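Local coordinates for protein p24: plant transcriptional regulator PBF-2 (Solanum tuberosum, PDB 1L3A) that binds single-stranded DNA as a homotetramer and activates transcription of the pathogenesis-related defence gene PR-10a, at residues C[115-120]-C[133-138]; C[76-81]-C[97-102]; C[148-153]-C[161-166]; C[48-53]-C[89-94]. One frame throughout, in Å; residues are numbered along the deposited sequence.

Interaction 1: residues C[115-120]-C[133-138]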
# COMPACT_ATOMS: atom_id res chain seq x y z
N SER C 115 -12.89 -15.74 -11.20
CA SER C 115 -11.94 -16.79 -11.53
C SER C 115 -10.95 -16.27 -12.57
O SER C 115 -11.16 -15.21 -13.15
CB SER C 115 -12.67 -18.01 -12.11
OG SER C 115 -13.62 -18.52 -11.19
N CYS C 116 -9.87 -17.01 -12.79
CA CYS C 116 -8.88 -16.65 -13.79
C CYS C 116 -8.11 -17.91 -14.13
O CYS C 116 -8.03 -18.83 -13.31
CB CYS C 116 -7.94 -15.55 -13.28
SG CYS C 116 -6.98 -15.90 -11.78
N GLU C 117 -7.58 -17.98 -15.34
CA GLU C 117 -6.83 -19.14 -15.80
C GLU C 117 -5.50 -18.68 -16.41
O GLU C 117 -5.45 -17.65 -17.07
CB GLU C 117 -7.63 -19.90 -16.86
CG GLU C 117 -7.03 -21.27 -17.22
CD GLU C 117 -7.68 -21.91 -18.45
OE1 GLU C 117 -7.44 -21.42 -19.58
OE2 GLU C 117 -8.43 -22.90 -18.29
N PHE C 118 -4.45 -19.46 -16.19
CA PHE C 118 -3.12 -19.14 -16.71
C PHE C 118 -2.55 -20.33 -17.48
O PHE C 118 -2.50 -21.44 -16.96
CB PHE C 118 -2.17 -18.78 -15.57
CG PHE C 118 -2.61 -17.60 -14.75
CD1 PHE C 118 -2.69 -17.70 -13.36
CD2 PHE C 118 -2.91 -16.38 -15.35
CE1 PHE C 118 -3.06 -16.61 -12.58
CE2 PHE C 118 -3.28 -15.27 -14.58
CZ PHE C 118 -3.36 -15.38 -13.20
N PHE C 119 -2.09 -20.06 -18.69
CA PHE C 119 -1.53 -21.10 -19.55
C PHE C 119 -0.06 -20.86 -19.88
O PHE C 119 0.29 -19.82 -20.44
CB PHE C 119 -2.35 -21.15 -20.85
CG PHE C 119 -1.70 -21.94 -21.95
CD1 PHE C 119 -1.81 -23.32 -21.99
CD2 PHE C 119 -1.00 -21.29 -22.96
CE1 PHE C 119 -1.24 -24.06 -23.03
CE2 PHE C 119 -0.41 -22.02 -24.00
CZ PHE C 119 -0.53 -23.40 -24.04
N HIS C 120 0.81 -21.80 -19.53
CA HIS C 120 2.23 -21.64 -19.82
C HIS C 120 2.73 -22.78 -20.70
O HIS C 120 2.37 -23.94 -20.50
CB HIS C 120 3.04 -21.56 -18.52
CG HIS C 120 2.95 -20.23 -17.83
ND1 HIS C 120 3.58 -19.97 -16.63
CD2 HIS C 120 2.32 -19.09 -18.19
CE1 HIS C 120 3.35 -18.72 -16.28
NE2 HIS C 120 2.59 -18.16 -17.21
N ARG C 133 2.64 -28.52 -21.47
CA ARG C 133 1.92 -27.33 -21.01
C ARG C 133 1.58 -27.31 -19.52
O ARG C 133 1.45 -28.35 -18.87
CB ARG C 133 0.62 -27.17 -21.78
CG ARG C 133 -0.28 -28.37 -21.64
CD ARG C 133 -1.66 -28.08 -22.19
NE ARG C 133 -1.56 -27.62 -23.57
CZ ARG C 133 -2.61 -27.25 -24.30
NH1 ARG C 133 -3.83 -27.29 -23.78
NH2 ARG C 133 -2.44 -26.84 -25.55
N LYS C 134 1.40 -26.10 -19.00
CA LYS C 134 1.04 -25.91 -17.60
C LYS C 134 -0.17 -25.00 -17.55
O LYS C 134 -0.20 -23.95 -18.20
CB LYS C 134 2.18 -25.23 -16.83
CG LYS C 134 3.51 -25.93 -16.91
CD LYS C 134 3.53 -27.17 -16.07
CE LYS C 134 4.14 -26.91 -14.71
NZ LYS C 134 5.58 -26.53 -14.77
N VAL C 135 -1.19 -25.40 -16.80
CA VAL C 135 -2.38 -24.57 -16.67
C VAL C 135 -2.73 -24.39 -15.19
O VAL C 135 -2.94 -25.37 -14.47
CB VAL C 135 -3.61 -25.19 -17.39
CG1 VAL C 135 -4.79 -24.23 -17.26
CG2 VAL C 135 -3.30 -25.46 -18.86
N LEU C 136 -2.79 -23.14 -14.76
CA LEU C 136 -3.15 -22.80 -13.38
C LEU C 136 -4.53 -22.15 -13.34
O LEU C 136 -4.75 -21.12 -13.99
CB LEU C 136 -2.14 -21.83 -12.75
CG LEU C 136 -2.53 -21.34 -11.34
CD1 LEU C 136 -2.54 -22.52 -10.37
CD2 LEU C 136 -1.57 -20.25 -10.86
N LYS C 137 -5.45 -22.74 -12.59
CA LYS C 137 -6.79 -22.19 -12.45
C LYS C 137 -6.99 -21.74 -11.01
O LYS C 137 -6.52 -22.38 -10.07
CB LYS C 137 -7.86 -23.24 -12.78
CG LYS C 137 -7.96 -23.65 -14.24
CD LYS C 137 -9.10 -24.66 -14.41
CE LYS C 137 -9.15 -25.24 -15.82
NZ LYS C 137 -8.00 -26.15 -16.10
N VAL C 138 -7.70 -20.62 -10.85
CA VAL C 138 -8.00 -20.10 -9.52
C VAL C 138 -9.49 -19.79 -9.55
O VAL C 138 -9.94 -18.91 -10.27
CB VAL C 138 -7.16 -18.84 -9.23
CG1 VAL C 138 -7.47 -18.30 -7.84
CG2 VAL C 138 -5.68 -19.20 -9.30

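Interaction 2: residues C[76-81]-C[97-102]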
# COMPACT_ATOMS: atom_id res chain seq x y z
N VAL C 76 6.91 -14.12 -9.22
CA VAL C 76 6.64 -14.92 -8.05
C VAL C 76 6.56 -16.38 -8.52
O VAL C 76 5.87 -16.70 -9.49
CB VAL C 76 5.30 -14.51 -7.38
CG1 VAL C 76 4.84 -15.61 -6.42
CG2 VAL C 76 5.48 -13.19 -6.63
N MET C 77 7.28 -17.26 -7.83
CA MET C 77 7.30 -18.67 -8.14
C MET C 77 6.41 -19.43 -7.17
O MET C 77 6.52 -19.27 -5.96
CB MET C 77 8.73 -19.21 -8.02
CG MET C 77 8.98 -20.51 -8.76
SD MET C 77 8.76 -20.26 -10.54
CE MET C 77 9.72 -18.71 -10.73
N LEU C 78 5.51 -20.25 -7.72
CA LEU C 78 4.60 -21.07 -6.93
C LEU C 78 5.11 -22.50 -7.05
O LEU C 78 5.48 -22.94 -8.13
CB LEU C 78 3.17 -21.00 -7.48
CG LEU C 78 2.48 -19.64 -7.53
CD1 LEU C 78 1.07 -19.76 -8.13
CD2 LEU C 78 2.39 -19.09 -6.13
N GLN C 79 5.14 -23.22 -5.93
CA GLN C 79 5.58 -24.61 -5.94
C GLN C 79 4.51 -25.43 -5.26
O GLN C 79 4.12 -25.14 -4.13
CB GLN C 79 6.92 -24.77 -5.21
CG GLN C 79 8.11 -24.18 -5.96
CD GLN C 79 9.43 -24.38 -5.25
OE1 GLN C 79 9.85 -25.55 -5.07
NE2 GLN C 79 10.05 -23.37 -4.86
N PHE C 80 4.01 -26.44 -5.97
CA PHE C 80 2.97 -27.32 -5.44
C PHE C 80 3.57 -28.69 -5.13
O PHE C 80 4.35 -29.22 -5.91
CB PHE C 80 1.85 -27.51 -6.46
CG PHE C 80 1.09 -26.25 -6.80
CD1 PHE C 80 1.65 -25.27 -7.62
CD2 PHE C 80 -0.22 -26.08 -6.36
CE1 PHE C 80 0.90 -24.15 -8.02
CE2 PHE C 80 -0.98 -24.95 -6.75
CZ PHE C 80 -0.42 -23.99 -7.58
N ALA C 81 3.19 -29.27 -4.00
CA ALA C 81 3.70 -30.59 -3.62
C ALA C 81 2.56 -31.44 -3.07
O ALA C 81 1.80 -30.99 -2.21
CB ALA C 81 4.81 -30.45 -2.57
N PHE C 97 5.19 -23.25 -10.97
CA PHE C 97 4.49 -22.35 -11.88
C PHE C 97 4.86 -20.89 -11.58
O PHE C 97 4.63 -20.40 -10.48
CB PHE C 97 2.97 -22.51 -11.75
CG PHE C 97 2.20 -21.94 -12.91
CD1 PHE C 97 1.91 -22.73 -14.03
CD2 PHE C 97 1.79 -20.61 -12.91
CE1 PHE C 97 1.20 -22.21 -15.13
CE2 PHE C 97 1.08 -20.07 -13.99
CZ PHE C 97 0.79 -20.87 -15.11
N SER C 98 5.42 -20.20 -12.56
CA SER C 98 5.84 -18.82 -12.32
C SER C 98 4.75 -17.82 -12.68
O SER C 98 4.08 -17.97 -13.69
CB SER C 98 7.08 -18.52 -13.15
OG SER C 98 6.71 -18.39 -14.50
N LEU C 99 4.59 -16.80 -11.85
CA LEU C 99 3.61 -15.76 -12.12
C LEU C 99 4.34 -14.47 -12.45
O LEU C 99 5.19 -14.03 -11.69
CB LEU C 99 2.72 -15.51 -10.89
CG LEU C 99 1.87 -16.61 -10.26
CD1 LEU C 99 1.25 -16.03 -8.99
CD2 LEU C 99 0.76 -17.08 -11.21
N SER C 100 4.00 -13.89 -13.60
CA SER C 100 4.59 -12.62 -14.03
C SER C 100 3.83 -11.55 -13.28
O SER C 100 2.79 -11.83 -12.66
CB SER C 100 4.35 -12.40 -15.52
OG SER C 100 2.95 -12.28 -15.78
N VAL C 101 4.32 -10.32 -13.35
CA VAL C 101 3.66 -9.23 -12.67
C VAL C 101 2.21 -9.06 -13.12
O VAL C 101 1.35 -8.72 -12.32
CB VAL C 101 4.41 -7.90 -12.90
CG1 VAL C 101 5.82 -8.00 -12.34
CG2 VAL C 101 4.43 -7.58 -14.38
N THR C 102 1.94 -9.28 -14.41
CA THR C 102 0.59 -9.13 -14.93
C THR C 102 -0.34 -10.20 -14.36
O THR C 102 -1.50 -9.93 -14.05
CB THR C 102 0.57 -9.20 -16.48
OG1 THR C 102 1.30 -8.09 -17.01
CG2 THR C 102 -0.84 -9.14 -17.00

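Interaction 3: residues C[148-153]-C[161-166]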
# COMPACT_ATOMS: atom_id res chain seq x y z
N PHE C 148 -9.69 -22.02 -4.85
CA PHE C 148 -8.78 -23.14 -4.89
C PHE C 148 -7.77 -22.83 -5.98
O PHE C 148 -8.04 -22.05 -6.88
CB PHE C 148 -9.52 -24.47 -5.14
CG PHE C 148 -10.18 -24.57 -6.48
CD1 PHE C 148 -9.42 -24.73 -7.64
CD2 PHE C 148 -11.58 -24.59 -6.58
CE1 PHE C 148 -10.04 -24.93 -8.89
CE2 PHE C 148 -12.21 -24.78 -7.83
CZ PHE C 148 -11.44 -24.95 -8.98
N PHE C 149 -6.58 -23.42 -5.87
CA PHE C 149 -5.56 -23.23 -6.88
C PHE C 149 -5.35 -24.62 -7.47
O PHE C 149 -4.98 -25.54 -6.76
CB PHE C 149 -4.25 -22.74 -6.24
CG PHE C 149 -4.21 -21.26 -5.95
CD1 PHE C 149 -5.23 -20.63 -5.23
CD2 PHE C 149 -3.13 -20.49 -6.39
CE1 PHE C 149 -5.17 -19.25 -4.95
CE2 PHE C 149 -3.06 -19.11 -6.12
CZ PHE C 149 -4.09 -18.49 -5.39
N ASN C 150 -5.60 -24.77 -8.76
CA ASN C 150 -5.42 -26.07 -9.38
C ASN C 150 -4.36 -26.02 -10.47
O ASN C 150 -4.50 -25.27 -11.44
CB ASN C 150 -6.74 -26.55 -9.97
CG ASN C 150 -6.63 -27.95 -10.56
OD1 ASN C 150 -6.60 -28.94 -9.82
ND2 ASN C 150 -6.55 -28.04 -11.88
N LEU C 151 -3.31 -26.82 -10.32
CA LEU C 151 -2.25 -26.86 -11.32
C LEU C 151 -2.29 -28.14 -12.15
O LEU C 151 -2.25 -29.23 -11.60
CB LEU C 151 -0.87 -26.76 -10.66
CG LEU C 151 0.33 -26.80 -11.63
CD1 LEU C 151 0.17 -25.70 -12.70
CD2 LEU C 151 1.63 -26.62 -10.86
N SER C 152 -2.36 -27.97 -13.46
CA SER C 152 -2.38 -29.10 -14.40
C SER C 152 -1.09 -29.11 -15.20
O SER C 152 -0.68 -28.09 -15.75
CB SER C 152 -3.56 -28.97 -15.38
OG SER C 152 -4.69 -29.68 -14.90
N VAL C 153 -0.44 -30.27 -15.25
CA VAL C 153 0.79 -30.41 -16.01
C VAL C 153 0.63 -31.58 -16.97
O VAL C 153 0.33 -32.69 -16.56
CB VAL C 153 1.99 -30.67 -15.07
CG1 VAL C 153 3.29 -30.73 -15.88
CG2 VAL C 153 2.08 -29.57 -14.02
N ASP C 161 0.57 -36.85 -16.70
CA ASP C 161 -0.57 -35.94 -16.64
C ASP C 161 -0.89 -35.72 -15.16
O ASP C 161 -1.75 -36.38 -14.59
CB ASP C 161 -1.77 -36.53 -17.37
CG ASP C 161 -2.97 -35.59 -17.37
OD1 ASP C 161 -2.81 -34.43 -17.81
OD2 ASP C 161 -4.06 -36.01 -16.94
N GLU C 162 -0.18 -34.77 -14.56
CA GLU C 162 -0.36 -34.46 -13.15
C GLU C 162 -1.38 -33.36 -12.88
O GLU C 162 -1.61 -32.46 -13.69
CB GLU C 162 0.97 -34.04 -12.52
CG GLU C 162 1.97 -35.17 -12.33
CD GLU C 162 3.28 -34.68 -11.71
OE1 GLU C 162 3.24 -34.05 -10.63
OE2 GLU C 162 4.35 -34.94 -12.31
N ASN C 163 -1.99 -33.44 -11.71
CA ASN C 163 -2.96 -32.46 -11.29
C ASN C 163 -2.79 -32.29 -9.78
O ASN C 163 -2.73 -33.28 -9.06
CB ASN C 163 -4.37 -32.95 -11.62
CG ASN C 163 -5.34 -31.80 -11.88
OD1 ASN C 163 -5.26 -31.13 -12.91
ND2 ASN C 163 -6.25 -31.58 -10.94
N ILE C 164 -2.67 -31.05 -9.32
CA ILE C 164 -2.54 -30.78 -7.90
C ILE C 164 -3.53 -29.68 -7.53
O ILE C 164 -3.55 -28.60 -8.13
CB ILE C 164 -1.10 -30.33 -7.52
CG1 ILE C 164 -0.09 -31.38 -7.99
CG2 ILE C 164 -0.97 -30.22 -6.01
CD1 ILE C 164 1.36 -31.04 -7.66
N TYR C 165 -4.36 -29.98 -6.54
CA TYR C 165 -5.42 -29.10 -6.07
C TYR C 165 -5.16 -28.65 -4.63
O TYR C 165 -4.66 -29.43 -3.81
CB TYR C 165 -6.74 -29.89 -6.13
CG TYR C 165 -7.99 -29.15 -5.74
CD1 TYR C 165 -8.78 -28.52 -6.69
CD2 TYR C 165 -8.41 -29.11 -4.41
CE1 TYR C 165 -9.96 -27.87 -6.34
CE2 TYR C 165 -9.58 -28.47 -4.04
CZ TYR C 165 -10.36 -27.85 -5.01
OH TYR C 165 -11.52 -27.21 -4.65
N ILE C 166 -5.48 -27.39 -4.30
CA ILE C 166 -5.30 -26.92 -2.93
C ILE C 166 -6.25 -25.76 -2.62
O ILE C 166 -6.31 -24.77 -3.35
CB ILE C 166 -3.81 -26.50 -2.66
CG1 ILE C 166 -3.59 -26.38 -1.15
CG2 ILE C 166 -3.48 -25.16 -3.31
CD1 ILE C 166 -2.16 -26.09 -0.76

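Interaction 4: residues C[48-53]-C[89-94]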
# COMPACT_ATOMS: atom_id res chain seq x y z
N LYS C 48 -4.43 -32.54 1.06
CA LYS C 48 -3.83 -33.24 -0.07
C LYS C 48 -2.57 -32.64 -0.66
O LYS C 48 -1.83 -33.32 -1.37
CB LYS C 48 -4.84 -33.37 -1.20
CG LYS C 48 -6.05 -34.22 -0.86
CD LYS C 48 -6.76 -34.63 -2.14
CE LYS C 48 -8.06 -35.34 -1.82
NZ LYS C 48 -7.82 -36.44 -0.84
N ALA C 49 -2.30 -31.37 -0.38
CA ALA C 49 -1.13 -30.73 -0.95
C ALA C 49 -0.66 -29.50 -0.19
O ALA C 49 -1.35 -29.00 0.69
CB ALA C 49 -1.43 -30.35 -2.40
N ALA C 50 0.53 -29.03 -0.55
CA ALA C 50 1.13 -27.85 0.07
C ALA C 50 1.50 -26.86 -1.04
O ALA C 50 1.75 -27.25 -2.18
CB ALA C 50 2.37 -28.25 0.86
N LEU C 51 1.54 -25.57 -0.70
CA LEU C 51 1.88 -24.52 -1.65
C LEU C 51 2.81 -23.48 -1.04
O LEU C 51 2.49 -22.88 -0.02
CB LEU C 51 0.61 -23.81 -2.13
CG LEU C 51 0.79 -22.58 -3.02
CD1 LEU C 51 1.38 -22.98 -4.39
CD2 LEU C 51 -0.56 -21.90 -3.21
N THR C 52 3.97 -23.26 -1.67
CA THR C 52 4.92 -22.26 -1.21
C THR C 52 4.99 -21.13 -2.25
O THR C 52 5.01 -21.38 -3.46
CB THR C 52 6.32 -22.85 -1.07
OG1 THR C 52 6.73 -23.37 -2.34
CG2 THR C 52 6.34 -23.95 -0.03
N VAL C 53 5.04 -19.89 -1.78
CA VAL C 53 5.07 -18.74 -2.67
C VAL C 53 6.35 -17.95 -2.39
O VAL C 53 6.63 -17.60 -1.25
CB VAL C 53 3.82 -17.86 -2.43
CG1 VAL C 53 3.72 -16.75 -3.45
CG2 VAL C 53 2.58 -18.74 -2.49
N TYR C 89 4.81 -33.64 2.93
CA TYR C 89 4.67 -33.49 1.50
C TYR C 89 5.91 -33.95 0.74
O TYR C 89 7.03 -33.81 1.22
CB TYR C 89 4.35 -32.03 1.18
CG TYR C 89 3.20 -31.53 2.02
CD1 TYR C 89 3.40 -30.97 3.28
CD2 TYR C 89 1.89 -31.69 1.58
CE1 TYR C 89 2.32 -30.59 4.08
CE2 TYR C 89 0.81 -31.32 2.38
CZ TYR C 89 1.03 -30.78 3.62
OH TYR C 89 -0.06 -30.44 4.38
N ASP C 90 5.69 -34.50 -0.45
CA ASP C 90 6.78 -35.00 -1.27
C ASP C 90 7.29 -33.97 -2.28
O ASP C 90 6.80 -33.90 -3.42
CB ASP C 90 6.35 -36.28 -2.00
CG ASP C 90 7.47 -36.90 -2.81
OD1 ASP C 90 8.64 -36.78 -2.39
OD2 ASP C 90 7.18 -37.51 -3.87
N TRP C 91 8.28 -33.18 -1.87
CA TRP C 91 8.83 -32.15 -2.73
C TRP C 91 9.61 -32.67 -3.92
O TRP C 91 10.03 -31.89 -4.78
CB TRP C 91 9.69 -31.19 -1.90
CG TRP C 91 8.85 -30.42 -0.91
CD1 TRP C 91 8.70 -30.68 0.42
CD2 TRP C 91 7.97 -29.33 -1.20
NE1 TRP C 91 7.78 -29.83 0.97
CE2 TRP C 91 7.32 -28.98 -0.00
CE3 TRP C 91 7.67 -28.61 -2.37
CZ2 TRP C 91 6.38 -27.95 0.07
CZ3 TRP C 91 6.73 -27.58 -2.30
CH2 TRP C 91 6.10 -27.27 -1.09
N SER C 92 9.80 -33.98 -3.99
CA SER C 92 10.51 -34.58 -5.11
C SER C 92 9.55 -34.65 -6.29
O SER C 92 9.96 -34.73 -7.45
CB SER C 92 10.99 -35.99 -4.75
OG SER C 92 11.81 -35.95 -3.60
N ARG C 93 8.26 -34.62 -5.98
CA ARG C 93 7.23 -34.64 -7.02
C ARG C 93 6.55 -33.28 -7.09
O ARG C 93 5.38 -33.18 -7.47
CB ARG C 93 6.17 -35.71 -6.71
CG ARG C 93 6.50 -37.11 -7.21
CD ARG C 93 5.33 -38.05 -6.92
NE ARG C 93 5.14 -38.23 -5.48
CZ ARG C 93 3.96 -38.37 -4.89
NH1 ARG C 93 2.84 -38.36 -5.61
NH2 ARG C 93 3.90 -38.54 -3.57
N LYS C 94 7.28 -32.22 -6.74
CA LYS C 94 6.73 -30.87 -6.76
C LYS C 94 6.59 -30.34 -8.17
O LYS C 94 7.37 -30.69 -9.06
CB LYS C 94 7.63 -29.91 -5.97
CG LYS C 94 8.94 -29.58 -6.65
CD LYS C 94 9.77 -28.62 -5.81
CE LYS C 94 11.11 -28.31 -6.45
NZ LYS C 94 11.98 -27.46 -5.58

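Interaction 1: residues C[115-120]-C[133-138]
Phe118 and Leu136 form the tight centre of an antiparallel beta hairpin, in which strand 116-120 lines the edge of a four-stranded sheet beside strand 132-140. Phe118 N donates to Leu136 O at 2.8 Å and Leu136 N answers to Phe118 O. Their side chains run alongside, pointing the same way, and Leu136 CD2 meets the ring edge in plane, 3.7 Å from Phe118 CD1. Residues of helix 101-108 and Phe97 close over this buried side. On the same face Cys116 SG rests 3.9 Å from Val138 CB. At the other end, His120 N makes a nearly straight backbone bond (174°) to Lys134 O. The Lys134 chain, bent at chi2, chi3 and chi4, leads away, and NZ is hydrogen-bonded to Val96 O.

The opposite face, with Glu117, Phe119, Val135 and Lys137, is looser and meets solvent. Glu117 and Lys137 lie side by side, yet their salt bridge is long, with Glu117 OE2 3.9 Å from Lys137 NZ. Part of the second strand belongs to a predicted nuclear localization signal. Its Arg133 stands with the guanidinium plane at 80° to the Phe119 ring: CE1 at the ring's edge sits over one guanidinium face, 3.6 Å from Arg133 NE.

Interaction 2: residues C[76-81]-C[97-102]
Met77 carries CG anti to its own nitrogen (chi1 -160°), and further bends at chi2 and chi3 curl the thioether back across to Ser98, where SD and CE each lie 3.6 Å from Ser98 CB. On the other face of the same antiparallel hairpin, built from strands 68-85 and 88-99, Leu78 and Leu99 both turn CG opposite the carbonyl carbon (chi1 -60° and -59°). The two chains then meet at an angle, with Leu78 CD1 3.8 Å from Leu99 CD1, while Val76 CG1 touches that leucine more lightly.

Two hydrogen-bonded pairs, Val76 with Leu99 and Leu78 with Phe97, fix the register; the shortest of their four bonds joins Leu99 N to Val76 O at 2.7 Å. The leucine face looks into the protein core: Val76 and Leu78 pack on Val53 of strand 49-62, whereas Phe97 lies on Leu136 and Leu151 of the second sheet and stacks with His120.

Beyond Leu99 the chain turns into helix 101-108. Ser100 takes the N-cap position: its side chain caps a backbone N in the first turn, and Glu103 OE1 in return accepts a bond from Ser100 N, as in a capping box. At the start of that helix, Thr102 OG1 is hydrogen-bonded to Tyr42 OH of a neighbouring subunit of the tetramer. Within the hairpin, the Leu78 side chain also lies against backbone, CB being 3.4 Å from Phe97 O.

Interaction 3: residues C[148-153]-C[161-166]
Asn163 OD1 is approached by two donors from the neighbouring strand. Ser152 OG gives it a hydrogen bond, nearly along the C=O axis and refined at 2.5 Å, a shortness that is doubtful and carries no extra meaning; Asn150 ND2 adds a weak one at 3.5 Å. The Asn163 amide also gives: ND2 lies 2.9 Å from Asn150 OD1, although the bent geometry makes this bond weak too. Both asparagines hold CG anti to the backbone nitrogen, which brings the amides together over the face that also carries Ser152 and Tyr165; the side chains cross almost perpendicularly, with the amide planes 47° apart.

Strands 146-155 and 161-169 form an antiparallel beta hairpin, the latter outermost in this chain's second sheet, and the pairs Phe149-Ile166, Leu151-Ile164 and Val153-Glu162 each exchange two backbone bonds.

Beyond the amides, Phe148 places CG between its nitrogen and carbonyl carbon (chi1 65°), turning one face of its ring to Tyr165. The rings meet obliquely, planes 35° apart and centroids 4.7 Å apart. Tyr165 CE1 sits over that face, off-centre and 3.3 Å from Phe148 CG, and Tyr165 OH reaches as close to Phe148 CD2. On the other face of the hairpin, Phe149, Leu151 and Ile164 are buried against Phe80 of strand 68-85. Ile166 lies on the same face of the hairpin, its CG2 3.9 Å from Phe149 CB.

Interaction 4: residues C[48-53]-C[89-94]
Ala50 sets its methyl squarely over the Tyr89 ring in a CH-pi contact, CB standing 3.5 Å from the ring centroid and only 11° off the normal. The pair joins strand 49-62 to an irregular part of strand 88-99 within one antiparallel sheet, where strand 68-85 runs between the two and pairs with Ala50 through Ala81. The aromatic side chains reach past the intervening strand to the methyl groups and backbone of 49-52. Tyr89 turns CG opposite its carbonyl carbon (chi1 -51°), bringing the face of the ring against the alanine; Tyr89 CE2 comes 3.5 Å from Ala49 C, and the hydroxyl holds Lys46 O through a hydrogen bond. Lys46, Ala49 and Ala50 all fall in the region required for single-stranded DNA binding, so Tyr89 packs directly on that segment.

Trp91 sends the six-membered end of its indole toward the strand. Trp91 CH2 meets Thr52 CG2 at 3.5 Å, the two side chains arriving from opposite directions, while Trp91 CZ2 lies 4.1 Å from Ala50 CB. Both approaches to the indole are oblique. Thr52 directs its methyl to this contact by keeping CG2 anti to the carbonyl carbon.

Within 89-94 a salt bridge links the ends of Asp90 and Arg93: Arg93 NE lies 2.7 Å from Asp90 OD2, which is tilted from the guanidinium plane and accepts with its anti lone pair.

From the N terminus, 48-53 opens interaction 4 and 76-81 opens interaction 2 before either is closed. Segment 89-94 then closes the first, spanning 35 residues, and 97-102 closes the second, so these two contacts cross. Both belong to the first sheet, where Gln79 OE1 of interaction 2 is hydrogen-bonded to Lys94 NZ of interaction 4. After helix 101-108 the chain enters the second sheet, and interactions 1 and 3 follow in series, each closing its own hairpin. They share that sheet through neighbouring strands 132-140 and 146-155. Packing ties the sheets together: Lys134 CB of interaction 1 touches Phe97 CE1 of interaction 2, and Ile164 of interaction 3 reaches Ala49 of interaction 4.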